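PDB 3KF6: protein stn1 from Schizosaccharomyces pombe, which pairs with Ten1 in an Rpa2-Rpa3-like complex, binds single-stranded telomeric DNA and is required for telomere maintenance. Local coordinates for residues N19-S24 against R48-V53; F41-P46 against N145-S150; V77-F82 against R113-L118; C104-I109 against A120-E125. All coordinates share one frame; numbering follows the deposited sequence.

Contact 1. Residues N19-S24 against R48-V53; sequences NPMFIS and RWIQIV
P20 and Q51 bridge their backbones, with CA atoms 4.7 Å apart, where the N-terminal loop runs beside the start of strand 49-62. This strand belongs to the OB fold. The bridge is held by Q51 N to N19 O and by M21 N to Q51 O. The second bond is nearly linear, at 172°. N19 adds a side-chain grip: its ND2 donates to W49 O at 3.0 Å, somewhat tilted from both the amide and the carbonyl plane. Its OD1 is taken by Y142 of helix 130-153. With an alanine here, W49 O would probably lose this donor, and the hydroxyl of Y142 its bond to OD1. M21 lays its thioether obliquely across I50. With CG anti to the carbonyl carbon (chi1 -61°), SD comes 3.7 Å from I50 CD1. I23 CG1 approaches I52 CG2 more loosely. P20 CB lies near Q51 OE1, which bonds to R139. A water accepts from V53 N at 3.1 Å and lies 2.8 Å from M21 O, to which it may donate.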
loop_
_atom_site.group_PDB
_atom_site.type_symbol
_atom_site.label_atom_id
_atom_site.label_comp_id
_atom_site.label_asym_id
_atom_site.label_seq_id
_atom_site.Cartn_x
_atom_site.Cartn_y
_atom_site.Cartn_z
ATOM N N ASN A 19 6.428 -5.256 -15.665
ATOM C CA ASN A 19 7.202 -4.928 -14.469
ATOM C C ASN A 19 6.453 -4.631 -13.165
ATOM O O ASN A 19 6.061 -3.496 -12.908
ATOM C CB ASN A 19 8.132 -3.751 -14.768
ATOM C CG ASN A 19 8.984 -3.978 -16.003
ATOM O OD1 ASN A 19 9.765 -4.922 -16.072
ATOM N ND2 ASN A 19 8.838 -3.098 -16.986
ATOM N N PRO A 20 6.252 -5.658 -12.323
ATOM C CA PRO A 20 5.560 -5.452 -11.045
ATOM C C PRO A 20 6.592 -4.813 -10.106
ATOM O O PRO A 20 7.647 -5.391 -9.846
ATOM C CB PRO A 20 5.165 -6.870 -10.640
ATOM C CG PRO A 20 6.300 -7.699 -11.188
ATOM C CD PRO A 20 6.562 -7.085 -12.546
ATOM N N MET A 21 6.296 -3.620 -9.601
ATOM C CA MET A 21 7.251 -2.911 -8.753
ATOM C C MET A 21 6.685 -2.306 -7.476
ATOM O O MET A 21 5.481 -2.083 -7.357
ATOM C CB MET A 21 7.885 -1.763 -9.546
ATOM C CG MET A 21 8.669 -2.174 -10.778
ATOM S SD MET A 21 9.326 -0.711 -11.649
ATOM C CE MET A 21 10.545 -0.134 -10.475
ATOM N N PHE A 22 7.580 -2.037 -6.528
ATOM C CA PHE A 22 7.217 -1.367 -5.287
ATOM C C PHE A 22 7.345 0.115 -5.613
ATOM O O PHE A 22 8.216 0.513 -6.390
ATOM C CB PHE A 22 8.183 -1.729 -4.158
ATOM C CG PHE A 22 7.918 -3.072 -3.551
ATOM C CD1 PHE A 22 8.890 -4.068 -3.575
ATOM C CD2 PHE A 22 6.690 -3.344 -2.950
ATOM C CE1 PHE A 22 8.642 -5.321 -3.006
ATOM C CE2 PHE A 22 6.435 -4.595 -2.377
ATOM C CZ PHE A 22 7.414 -5.582 -2.407
ATOM N N ILE A 23 6.490 0.930 -5.010
ATOM C CA ILE A 23 6.490 2.359 -5.274
ATOM C C ILE A 23 7.813 3.053 -4.971
ATOM O O ILE A 23 8.229 3.935 -5.719
ATOM C CB ILE A 23 5.306 3.021 -4.532
ATOM C CG1 ILE A 23 4.005 2.552 -5.195
ATOM C CG2 ILE A 23 5.422 4.547 -4.560
ATOM C CD1 ILE A 23 2.737 2.918 -4.435
ATOM N N SER A 24 8.487 2.653 -3.898
ATOM C CA SER A 24 9.765 3.273 -3.570
ATOM C C SER A 24 10.757 3.080 -4.724
ATOM O O SER A 24 11.575 3.956 -4.992
ATOM C CB SER A 24 10.337 2.676 -2.285
ATOM O OG SER A 24 10.574 1.292 -2.430
ATOM N N ARG A 48 9.108 1.094 -18.898
ATOM C CA ARG A 48 8.043 1.966 -19.374
ATOM C C ARG A 48 6.710 1.567 -18.745
ATOM O O ARG A 48 6.031 2.394 -18.133
ATOM C CB ARG A 48 7.942 1.896 -20.904
ATOM C CG ARG A 48 6.834 2.762 -21.510
ATOM C CD ARG A 48 6.940 2.795 -23.035
ATOM N NE ARG A 48 5.780 3.409 -23.682
ATOM C CZ ARG A 48 5.431 4.688 -23.565
ATOM N NH1 ARG A 48 6.151 5.516 -22.820
ATOM N NH2 ARG A 48 4.357 5.142 -24.200
ATOM N N TRP A 49 6.344 0.296 -18.888
ATOM C CA TRP A 49 5.085 -0.201 -18.338
ATOM C C TRP A 49 5.307 -0.856 -16.979
ATOM O O TRP A 49 6.143 -1.752 -16.837
ATOM C CB TRP A 49 4.441 -1.181 -19.314
ATOM C CG TRP A 49 4.090 -0.522 -20.618
ATOM C CD1 TRP A 49 4.785 -0.602 -21.794
ATOM C CD2 TRP A 49 2.998 0.373 -20.859
ATOM N NE1 TRP A 49 4.189 0.192 -22.754
ATOM C CE2 TRP A 49 3.091 0.801 -22.203
ATOM C CE3 TRP A 49 1.949 0.859 -20.063
ATOM C CZ2 TRP A 49 2.173 1.691 -22.769
ATOM C CZ3 TRP A 49 1.037 1.746 -20.629
ATOM C CH2 TRP A 49 1.157 2.151 -21.970
ATOM N N ILE A 50 4.534 -0.406 -15.993
ATOM C CA ILE A 50 4.660 -0.880 -14.616
ATOM C C ILE A 50 3.321 -1.219 -13.964
ATOM O O ILE A 50 2.273 -0.701 -14.357
ATOM C CB ILE A 50 5.342 0.212 -13.755
ATOM C CG1 ILE A 50 6.715 0.543 -14.339
ATOM C CG2 ILE A 50 5.470 -0.244 -12.310
ATOM C CD1 ILE A 50 7.377 1.726 -13.685
ATOM N N GLN A 51 3.370 -2.089 -12.957
ATOM C CA GLN A 51 2.177 -2.469 -12.211
ATOM C C GLN A 51 2.472 -2.238 -10.730
ATOM O O GLN A 51 3.539 -2.617 -10.238
ATOM C CB GLN A 51 1.849 -3.948 -12.426
ATOM C CG GLN A 51 0.538 -4.390 -11.777
ATOM C CD GLN A 51 0.451 -5.898 -11.614
ATOM O OE1 GLN A 51 1.184 -6.490 -10.822
ATOM N NE2 GLN A 51 -0.443 -6.529 -12.370
ATOM N N ILE A 52 1.539 -1.606 -10.027
ATOM C CA ILE A 52 1.703 -1.369 -8.599
ATOM C C ILE A 52 0.447 -1.830 -7.870
ATOM O O ILE A 52 -0.630 -1.936 -8.468
ATOM C CB ILE A 52 1.995 0.133 -8.277
ATOM C CG1 ILE A 52 0.850 1.039 -8.746
ATOM C CG2 ILE A 52 3.290 0.562 -8.949
ATOM C CD1 ILE A 52 -0.217 1.254 -7.712
ATOM N N VAL A 53 0.597 -2.136 -6.584
ATOM C CA VAL A 53 -0.523 -2.596 -5.774
ATOM C C VAL A 53 -0.448 -1.958 -4.395
ATOM O O VAL A 53 0.586 -2.037 -3.726
ATOM C CB VAL A 53 -0.498 -4.135 -5.583
ATOM C CG1 VAL A 53 -1.608 -4.548 -4.627
ATOM C CG2 VAL A 53 -0.668 -4.843 -6.920
HETATM O O HOH W 1 3.427 -1.725 -5.521
#

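Contact 2. Residues F41-P46 against N145-S150; sequences FWMGFP and NLTKIS
M43 and F45 of the hairpin 40-47 rest on helix 130-153 near its C-terminal end. The hairpin turns tightly through a type I' beta turn from W42 to F45. M43 points its CB toward the helix, where CB lies 4.0 Å from S150 OG. SD then passes T147, 3.5 Å from OG1, a hydroxyl already bonded to K143 O one helical turn back. The chain bends at chi3 (-83°). This carries CE over the centre of the W42 ring and against L146 CB, a tight 3.5 Å away. The methyl is thus held between the indole and the helix. Each methyl of L146 meets a different ring. Its CD1 meets W42 CZ3 at 3.6 Å and its CD2 meets F45 CE1 at the same distance. F45 also brings its edge to L146 O, with CE1 3.3 Å away near the ring plane, while its CZ touches I149 CG2. S150 OG donates to M43 O at 3.1 Å, tilted from the carbonyl plane. This is the one hydrogen bond between the two segments. The attachment at this surface site therefore relies mainly on apolar and aromatic contacts, with a single polar link at the turn.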
loop_
_atom_site.group_PDB
_atom_site.type_symbol
_atom_site.label_atom_id
_atom_site.label_comp_id
_atom_site.label_asym_id
_atom_site.label_seq_id
_atom_site.Cartn_x
_atom_site.Cartn_y
_atom_site.Cartn_z
ATOM N N PHE A 41 15.104 4.047 -16.695
ATOM C CA PHE A 41 15.994 2.929 -16.423
ATOM C C PHE A 41 16.061 2.550 -14.953
ATOM O O PHE A 41 16.235 3.401 -14.082
ATOM C CB PHE A 41 17.400 3.227 -16.950
ATOM C CG PHE A 41 17.462 3.372 -18.443
ATOM C CD1 PHE A 41 17.050 4.550 -19.056
ATOM C CD2 PHE A 41 17.897 2.319 -19.238
ATOM C CE1 PHE A 41 17.068 4.677 -20.445
ATOM C CE2 PHE A 41 17.919 2.435 -20.629
ATOM C CZ PHE A 41 17.503 3.615 -21.230
ATOM N N TRP A 42 15.912 1.256 -14.690
ATOM C CA TRP A 42 15.962 0.723 -13.336
ATOM C C TRP A 42 17.021 -0.373 -13.326
ATOM O O TRP A 42 16.871 -1.395 -13.991
ATOM C CB TRP A 42 14.588 0.161 -12.944
ATOM C CG TRP A 42 14.505 -0.325 -11.519
ATOM C CD1 TRP A 42 15.080 0.248 -10.421
ATOM C CD2 TRP A 42 13.782 -1.468 -11.042
ATOM N NE1 TRP A 42 14.762 -0.469 -9.289
ATOM C CE2 TRP A 42 13.966 -1.526 -9.642
ATOM C CE3 TRP A 42 12.996 -2.449 -11.662
ATOM C CZ2 TRP A 42 13.392 -2.527 -8.850
ATOM C CZ3 TRP A 42 12.424 -3.445 -10.874
ATOM C CH2 TRP A 42 12.627 -3.474 -9.482
ATOM N N MET A 43 18.095 -0.143 -12.578
ATOM C CA MET A 43 19.201 -1.089 -12.495
ATOM C C MET A 43 19.785 -1.332 -13.884
ATOM O O MET A 43 20.306 -2.411 -14.170
ATOM C CB MET A 43 18.738 -2.418 -11.887
ATOM C CG MET A 43 18.277 -2.313 -10.445
ATOM S SD MET A 43 18.046 -3.935 -9.682
ATOM C CE MET A 43 16.397 -4.340 -10.242
ATOM N N GLY A 44 19.689 -0.319 -14.743
ATOM C CA GLY A 44 20.217 -0.427 -16.092
ATOM C C GLY A 44 19.220 -0.975 -17.094
ATOM O O GLY A 44 19.474 -0.978 -18.298
ATOM N N PHE A 45 18.078 -1.437 -16.598
ATOM C CA PHE A 45 17.042 -1.999 -17.455
ATOM C C PHE A 45 16.041 -0.938 -17.899
ATOM O O PHE A 45 15.617 -0.104 -17.101
ATOM C CB PHE A 45 16.307 -3.113 -16.707
ATOM C CG PHE A 45 17.191 -4.265 -16.308
ATOM C CD1 PHE A 45 16.970 -4.944 -15.114
ATOM C CD2 PHE A 45 18.231 -4.684 -17.133
ATOM C CE1 PHE A 45 17.773 -6.024 -14.746
ATOM C CE2 PHE A 45 19.038 -5.762 -16.776
ATOM C CZ PHE A 45 18.808 -6.432 -15.580
ATOM N N PRO A 46 15.660 -0.948 -19.187
ATOM C CA PRO A 46 14.696 0.031 -19.698
ATOM C C PRO A 46 13.290 -0.276 -19.186
ATOM O O PRO A 46 12.805 -1.397 -19.324
ATOM C CB PRO A 46 14.820 -0.124 -21.211
ATOM C CG PRO A 46 15.158 -1.574 -21.367
ATOM C CD PRO A 46 16.182 -1.790 -20.279
ATOM N N ASN A 145 15.441 -11.205 -8.897
ATOM C CA ASN A 145 15.913 -11.730 -10.172
ATOM C C ASN A 145 16.559 -10.648 -11.033
ATOM O O ASN A 145 17.622 -10.869 -11.616
ATOM C CB ASN A 145 14.772 -12.401 -10.937
ATOM C CG ASN A 145 14.440 -13.776 -10.389
ATOM O OD1 ASN A 145 15.338 -14.548 -10.049
ATOM N ND2 ASN A 145 13.155 -14.094 -10.311
ATOM N N LEU A 146 15.931 -9.479 -11.120
ATOM C CA LEU A 146 16.513 -8.410 -11.922
ATOM C C LEU A 146 17.855 -7.966 -11.351
ATOM O O LEU A 146 18.776 -7.642 -12.100
ATOM C CB LEU A 146 15.567 -7.209 -12.015
ATOM C CG LEU A 146 14.344 -7.345 -12.927
ATOM C CD1 LEU A 146 13.706 -5.970 -13.112
ATOM C CD2 LEU A 146 14.756 -7.903 -14.280
ATOM N N THR A 147 17.969 -7.960 -10.026
ATOM C CA THR A 147 19.212 -7.560 -9.370
ATOM C C THR A 147 20.348 -8.516 -9.738
ATOM O O THR A 147 21.467 -8.079 -10.010
ATOM C CB THR A 147 19.056 -7.542 -7.833
ATOM O OG1 THR A 147 18.024 -6.621 -7.463
ATOM C CG2 THR A 147 20.359 -7.117 -7.171
ATOM N N LYS A 148 20.058 -9.815 -9.746
ATOM C CA LYS A 148 21.056 -10.823 -10.086
ATOM C C LYS A 148 21.509 -10.668 -11.533
ATOM O O LYS A 148 22.703 -10.722 -11.832
ATOM C CB LYS A 148 20.492 -12.233 -9.861
ATOM C CG LYS A 148 20.124 -12.538 -8.420
ATOM C CD LYS A 148 19.679 -13.982 -8.256
ATOM C CE LYS A 148 19.373 -14.290 -6.800
ATOM N NZ LYS A 148 19.017 -15.719 -6.593
ATOM N N ILE A 149 20.543 -10.481 -12.425
ATOM C CA ILE A 149 20.836 -10.311 -13.843
ATOM C C ILE A 149 21.710 -9.083 -14.046
ATOM O O ILE A 149 22.705 -9.127 -14.768
ATOM C CB ILE A 149 19.544 -10.131 -14.663
ATOM C CG1 ILE A 149 18.688 -11.393 -14.560
ATOM C CG2 ILE A 149 19.884 -9.831 -16.117
ATOM C CD1 ILE A 149 17.326 -11.257 -15.204
ATOM N N SER A 150 21.335 -7.987 -13.395
ATOM C CA SER A 150 22.082 -6.742 -13.498
ATOM C C SER A 150 23.516 -6.912 -13.012
ATOM O O SER A 150 24.441 -6.338 -13.585
ATOM C CB SER A 150 21.392 -5.644 -12.686
ATOM O OG SER A 150 22.139 -4.441 -12.717
#

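Contact 3. Residues V77-F82 against R113-L118; sequences VLRVVF and RSEVEL
The parallel pairing of strands 77-83 and 117-120 closes the curled sheet of the OB fold. V80 and L118 form the bridge, their CA atoms 4.8 Å apart. L118 N donates to R79 O at 3.0 Å, and V81 N donates to L118 O at 2.7 Å. Both bonds are nearly straight, at 171° and 164°. L118 O also receives a CA-H...O contact from V80 CA.

Parallel strand pairing of this kind is the step that completes the five-stranded OB barrel, whose other neighbouring strands run antiparallel. On the inner side, L78 crosses L118 at about a right angle. Its CG stands anti to the backbone N (chi1 -177°), and CD2 reaches L118 CB at 3.8 Å. The other branch, CD1, leans on V116 O. V80 CG2 faces L118 CD2 at a looser 4.3 Å.

The opposite side is more polar. V81 CG2 packs on the carboxylate of E117, 3.8 Å from CD. E117 OE2 has a weak bond to N110. R79 and E115 approach without a salt bridge: R79 NE stays 4.7 Å from E115 OE2. A water links the two segments, accepting from R79 N and donating to E115 OE2 and V116 O.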
loop_
_atom_site.group_PDB
_atom_site.type_symbol
_atom_site.label_atom_id
_atom_site.label_comp_id
_atom_site.label_asym_id
_atom_site.label_seq_id
_atom_site.Cartn_x
_atom_site.Cartn_y
_atom_site.Cartn_z
ATOM N N VAL A 77 4.695 7.096 -1.550
ATOM C CA VAL A 77 3.373 6.903 -2.145
ATOM C C VAL A 77 3.488 7.322 -3.608
ATOM O O VAL A 77 4.446 7.993 -3.996
ATOM C CB VAL A 77 2.261 7.737 -1.460
ATOM C CG1 VAL A 77 2.137 7.338 0.006
ATOM C CG2 VAL A 77 2.550 9.231 -1.604
ATOM N N LEU A 78 2.514 6.927 -4.417
ATOM C CA LEU A 78 2.545 7.250 -5.833
ATOM C C LEU A 78 1.231 7.844 -6.324
ATOM O O LEU A 78 0.157 7.337 -6.013
ATOM C CB LEU A 78 2.856 5.982 -6.635
ATOM C CG LEU A 78 3.010 6.121 -8.155
ATOM C CD1 LEU A 78 4.248 6.942 -8.471
ATOM C CD2 LEU A 78 3.118 4.735 -8.787
ATOM N N ARG A 79 1.327 8.925 -7.095
ATOM C CA ARG A 79 0.142 9.547 -7.661
ATOM C C ARG A 79 -0.189 8.775 -8.933
ATOM O O ARG A 79 0.659 8.632 -9.815
ATOM C CB ARG A 79 0.415 11.017 -7.996
ATOM C CG ARG A 79 0.202 11.979 -6.838
ATOM C CD ARG A 79 0.594 13.397 -7.256
ATOM N NE ARG A 79 0.083 14.427 -6.353
ATOM C CZ ARG A 79 -1.171 14.874 -6.350
ATOM N NH1 ARG A 79 -2.062 14.386 -7.204
ATOM N NH2 ARG A 79 -1.534 15.821 -5.496
ATOM N N VAL A 80 -1.413 8.261 -9.006
ATOM C CA VAL A 80 -1.879 7.497 -10.161
ATOM C C VAL A 80 -2.908 8.353 -10.891
ATOM O O VAL A 80 -3.963 8.675 -10.347
ATOM C CB VAL A 80 -2.521 6.165 -9.712
ATOM C CG1 VAL A 80 -3.055 5.392 -10.920
ATOM C CG2 VAL A 80 -1.488 5.337 -8.968
ATOM N N VAL A 81 -2.587 8.707 -12.132
ATOM C CA VAL A 81 -3.431 9.572 -12.943
ATOM C C VAL A 81 -4.371 8.876 -13.918
ATOM O O VAL A 81 -3.954 8.027 -14.707
ATOM C CB VAL A 81 -2.554 10.546 -13.750
ATOM C CG1 VAL A 81 -3.423 11.495 -14.549
ATOM C CG2 VAL A 81 -1.632 11.299 -12.815
ATOM N N PHE A 82 -5.641 9.260 -13.856
ATOM C CA PHE A 82 -6.667 8.737 -14.752
ATOM C C PHE A 82 -7.139 9.868 -15.662
ATOM O O PHE A 82 -7.892 10.740 -15.227
ATOM C CB PHE A 82 -7.860 8.201 -13.960
ATOM C CG PHE A 82 -7.551 6.967 -13.172
ATOM C CD1 PHE A 82 -6.958 7.058 -11.920
ATOM C CD2 PHE A 82 -7.813 5.706 -13.707
ATOM C CE1 PHE A 82 -6.623 5.907 -11.208
ATOM C CE2 PHE A 82 -7.484 4.554 -13.006
ATOM C CZ PHE A 82 -6.886 4.656 -11.752
ATOM N N ARG A 113 7.187 16.092 -14.456
ATOM C CA ARG A 113 7.550 16.869 -13.271
ATOM C C ARG A 113 8.662 16.166 -12.492
ATOM O O ARG A 113 8.989 15.011 -12.768
ATOM C CB ARG A 113 6.332 17.059 -12.361
ATOM C CG ARG A 113 5.207 17.877 -12.979
ATOM C CD ARG A 113 5.694 19.252 -13.392
ATOM N NE ARG A 113 4.631 20.061 -13.981
ATOM C CZ ARG A 113 4.819 21.267 -14.509
ATOM N NH1 ARG A 113 6.031 21.805 -14.523
ATOM N NH2 ARG A 113 3.796 21.935 -15.022
ATOM N N SER A 114 9.237 16.862 -11.516
ATOM C CA SER A 114 10.310 16.284 -10.714
ATOM C C SER A 114 9.842 15.019 -9.998
ATOM O O SER A 114 10.648 14.146 -9.682
ATOM C CB SER A 114 10.822 17.302 -9.691
ATOM O OG SER A 114 9.817 17.640 -8.754
ATOM N N GLU A 115 8.542 14.927 -9.738
ATOM C CA GLU A 115 7.981 13.751 -9.083
ATOM C C GLU A 115 7.321 12.885 -10.145
ATOM O O GLU A 115 6.419 13.338 -10.849
ATOM C CB GLU A 115 6.932 14.147 -8.037
ATOM C CG GLU A 115 6.403 12.964 -7.229
ATOM C CD GLU A 115 5.267 13.344 -6.300
ATOM O OE1 GLU A 115 5.299 14.462 -5.744
ATOM O OE2 GLU A 115 4.342 12.523 -6.118
ATOM N N VAL A 116 7.786 11.646 -10.266
ATOM C CA VAL A 116 7.231 10.714 -11.236
ATOM C C VAL A 116 5.805 10.364 -10.828
ATOM O O VAL A 116 5.460 10.407 -9.650
ATOM C CB VAL A 116 8.067 9.412 -11.299
ATOM C CG1 VAL A 116 8.034 8.711 -9.956
ATOM C CG2 VAL A 116 7.536 8.495 -12.393
ATOM N N GLU A 117 4.980 10.039 -11.815
ATOM C CA GLU A 117 3.595 9.658 -11.574
ATOM C C GLU A 117 3.271 8.510 -12.511
ATOM O O GLU A 117 4.030 8.220 -13.432
ATOM C CB GLU A 117 2.649 10.837 -11.827
ATOM C CG GLU A 117 2.911 11.584 -13.123
ATOM C CD GLU A 117 1.876 12.661 -13.398
ATOM O OE1 GLU A 117 1.522 13.407 -12.459
ATOM O OE2 GLU A 117 1.422 12.764 -14.557
ATOM N N LEU A 118 2.154 7.841 -12.269
ATOM C CA LEU A 118 1.771 6.718 -13.104
ATOM C C LEU A 118 0.482 7.035 -13.847
ATOM O O LEU A 118 -0.526 7.366 -13.226
ATOM C CB LEU A 118 1.577 5.472 -12.227
ATOM C CG LEU A 118 1.190 4.162 -12.913
ATOM C CD1 LEU A 118 2.339 3.669 -13.770
ATOM C CD2 LEU A 118 0.843 3.123 -11.843
HETATM O O HOH W 2 3.913 10.167 -7.344
#

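Contact 4. Residues C104-I109 against A120-E125; sequences CVFGKI and AQSFEE
C104 and E124 share two backbone hydrogen bonds, one each way, at the start of an antiparallel ladder. The next such bond runs from F106 N to S122 O and is nearly straight, at 174°. F106 O then accepts twice, from Q121 N at 2.8 Å and from S122 N at 3.2 Å. Apolar contacts lie on the face carrying V105 and F123. V105 CG1 touches A120 CB, and its CG2 touches F123 CB at 3.9 Å. On the other face, C104 CB meets E124 CG at 3.8 Å. The F123 ring leads away to R93 (cation-pi) and F82 (edge-to-face). Ring and amide form the last group. F106 CG stands anti to the backbone N (chi1 178°), which lays the ring beside the Q121 amide, both side chains pointing the same way. The amide stands at 72° to the ring, with NE2 at the ring edge, 3.4 Å from CE2. Replacing F106 by an alanine is likely to open a gap beside the Q121 amide and leave it less restrained. Q121 and S122, both facing F106, make a classic beta bulge, at the corner where the OB-fold chain passes from strand 117-120 to strand 122-126.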
loop_
_atom_site.group_PDB
_atom_site.type_symbol
_atom_site.label_atom_id
_atom_site.label_comp_id
_atom_site.label_asym_id
_atom_site.label_seq_id
_atom_site.Cartn_x
_atom_site.Cartn_y
_atom_site.Cartn_z
ATOM N N CYS A 104 -4.935 -2.619 -7.887
ATOM C CA CYS A 104 -3.823 -3.125 -8.680
ATOM C C CYS A 104 -3.909 -2.257 -9.937
ATOM O O CYS A 104 -4.903 -2.304 -10.664
ATOM C CB CYS A 104 -4.030 -4.594 -9.053
ATOM S SG CYS A 104 -2.779 -5.197 -10.199
ATOM N N VAL A 105 -2.880 -1.453 -10.174
ATOM C CA VAL A 105 -2.871 -0.545 -11.316
ATOM C C VAL A 105 -1.765 -0.837 -12.317
ATOM O O VAL A 105 -0.612 -1.041 -11.938
ATOM C CB VAL A 105 -2.687 0.914 -10.848
ATOM C CG1 VAL A 105 -2.698 1.855 -12.051
ATOM C CG2 VAL A 105 -3.776 1.286 -9.848
ATOM N N PHE A 106 -2.127 -0.845 -13.597
ATOM C CA PHE A 106 -1.154 -1.064 -14.660
ATOM C C PHE A 106 -1.081 0.240 -15.441
ATOM O O PHE A 106 -2.115 0.798 -15.811
ATOM C CB PHE A 106 -1.608 -2.189 -15.590
ATOM C CG PHE A 106 -0.665 -2.444 -16.735
ATOM C CD1 PHE A 106 0.637 -2.883 -16.500
ATOM C CD2 PHE A 106 -1.075 -2.235 -18.050
ATOM C CE1 PHE A 106 1.519 -3.109 -17.559
ATOM C CE2 PHE A 106 -0.198 -2.459 -19.116
ATOM C CZ PHE A 106 1.098 -2.898 -18.868
ATOM N N GLY A 107 0.125 0.736 -15.687
ATOM C CA GLY A 107 0.246 1.981 -16.424
ATOM C C GLY A 107 1.659 2.299 -16.854
ATOM O O GLY A 107 2.568 1.483 -16.698
ATOM N N LYS A 108 1.844 3.490 -17.411
ATOM C CA LYS A 108 3.163 3.911 -17.853
ATOM C C LYS A 108 3.660 5.039 -16.973
ATOM O O LYS A 108 2.878 5.846 -16.475
ATOM C CB LYS A 108 3.132 4.370 -19.316
ATOM C CG LYS A 108 2.082 5.418 -19.635
ATOM C CD LYS A 108 2.240 5.922 -21.067
ATOM C CE LYS A 108 1.069 6.789 -21.503
ATOM N NZ LYS A 108 -0.187 6.001 -21.658
ATOM N N ILE A 109 4.969 5.074 -16.766
ATOM C CA ILE A 109 5.571 6.108 -15.948
ATOM C C ILE A 109 5.603 7.422 -16.708
ATOM O O ILE A 109 5.794 7.442 -17.924
ATOM C CB ILE A 109 7.005 5.728 -15.542
ATOM C CG1 ILE A 109 7.710 5.046 -16.719
ATOM C CG2 ILE A 109 6.970 4.835 -14.316
ATOM C CD1 ILE A 109 9.131 4.602 -16.424
ATOM N N ALA A 120 -2.483 5.668 -15.501
ATOM C CA ALA A 120 -3.186 4.393 -15.531
ATOM C C ALA A 120 -3.752 3.992 -16.885
ATOM O O ALA A 120 -4.336 4.813 -17.591
ATOM C CB ALA A 120 -4.309 4.401 -14.496
ATOM N N GLN A 121 -3.572 2.721 -17.231
ATOM C CA GLN A 121 -4.107 2.177 -18.474
ATOM C C GLN A 121 -5.266 1.269 -18.086
ATOM O O GLN A 121 -6.246 1.132 -18.820
ATOM C CB GLN A 121 -3.048 1.380 -19.236
ATOM C CG GLN A 121 -3.617 0.696 -20.472
ATOM C CD GLN A 121 -2.553 0.094 -21.363
ATOM O OE1 GLN A 121 -1.835 0.810 -22.061
ATOM N NE2 GLN A 121 -2.439 -1.229 -21.338
ATOM N N SER A 122 -5.150 0.652 -16.914
ATOM C CA SER A 122 -6.197 -0.218 -16.399
ATOM C C SER A 122 -5.948 -0.488 -14.927
ATOM O O SER A 122 -4.821 -0.360 -14.446
ATOM C CB SER A 122 -6.230 -1.550 -17.161
ATOM O OG SER A 122 -5.096 -2.347 -16.874
ATOM N N PHE A 123 -7.009 -0.827 -14.206
ATOM C CA PHE A 123 -6.875 -1.147 -12.795
ATOM C C PHE A 123 -8.033 -2.014 -12.345
ATOM O O PHE A 123 -9.069 -2.101 -13.010
ATOM C CB PHE A 123 -6.818 0.120 -11.927
ATOM C CG PHE A 123 -8.168 0.624 -11.473
ATOM C CD1 PHE A 123 -8.987 1.350 -12.335
ATOM C CD2 PHE A 123 -8.615 0.376 -10.177
ATOM C CE1 PHE A 123 -10.230 1.827 -11.909
ATOM C CE2 PHE A 123 -9.857 0.847 -9.739
ATOM C CZ PHE A 123 -10.666 1.577 -10.610
ATOM N N GLU A 124 -7.847 -2.666 -11.210
ATOM C CA GLU A 124 -8.888 -3.504 -10.662
ATOM C C GLU A 124 -8.804 -3.368 -9.161
ATOM O O GLU A 124 -7.713 -3.238 -8.607
ATOM C CB GLU A 124 -8.670 -4.965 -11.062
ATOM C CG GLU A 124 -7.409 -5.584 -10.489
ATOM C CD GLU A 124 -7.262 -7.053 -10.847
ATOM O OE1 GLU A 124 -8.209 -7.826 -10.587
ATOM O OE2 GLU A 124 -6.197 -7.434 -11.379
ATOM N N GLU A 125 -9.953 -3.362 -8.504
ATOM C CA GLU A 125 -9.955 -3.286 -7.056
ATOM C C GLU A 125 -9.695 -4.699 -6.557
ATOM O O GLU A 125 -10.238 -5.666 -7.101
ATOM C CB GLU A 125 -11.304 -2.784 -6.535
ATOM C CG GLU A 125 -11.442 -2.935 -5.031
ATOM C CD GLU A 125 -12.760 -2.433 -4.495
ATOM O OE1 GLU A 125 -13.778 -2.537 -5.214
ATOM O OE2 GLU A 125 -12.778 -1.955 -3.343
#

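How the contacts relate
Contacts 1 and 3 are buried, contact 4 is partly buried, and contact 2 lies on the surface, its centre about 18 Å from the centre of the chain. Contacts 1, 3 and 4 all reach the OB sheet. Strand 49-62 of contact 1 pairs with strand 102-110 of contact 4 through I50 with G107 and I52 with V105. V81 of contact 3 bonds to A120 of contact 4. I52 packs on L118, so contacts 1 and 3 share an apolar interior. These three rely on backbone hydrogen bonds, whereas contact 2 is mainly side-chain packing. M21 CE meets the W42 ring at CD2, 3.5 Å away, and so ties the hairpin to contact 1.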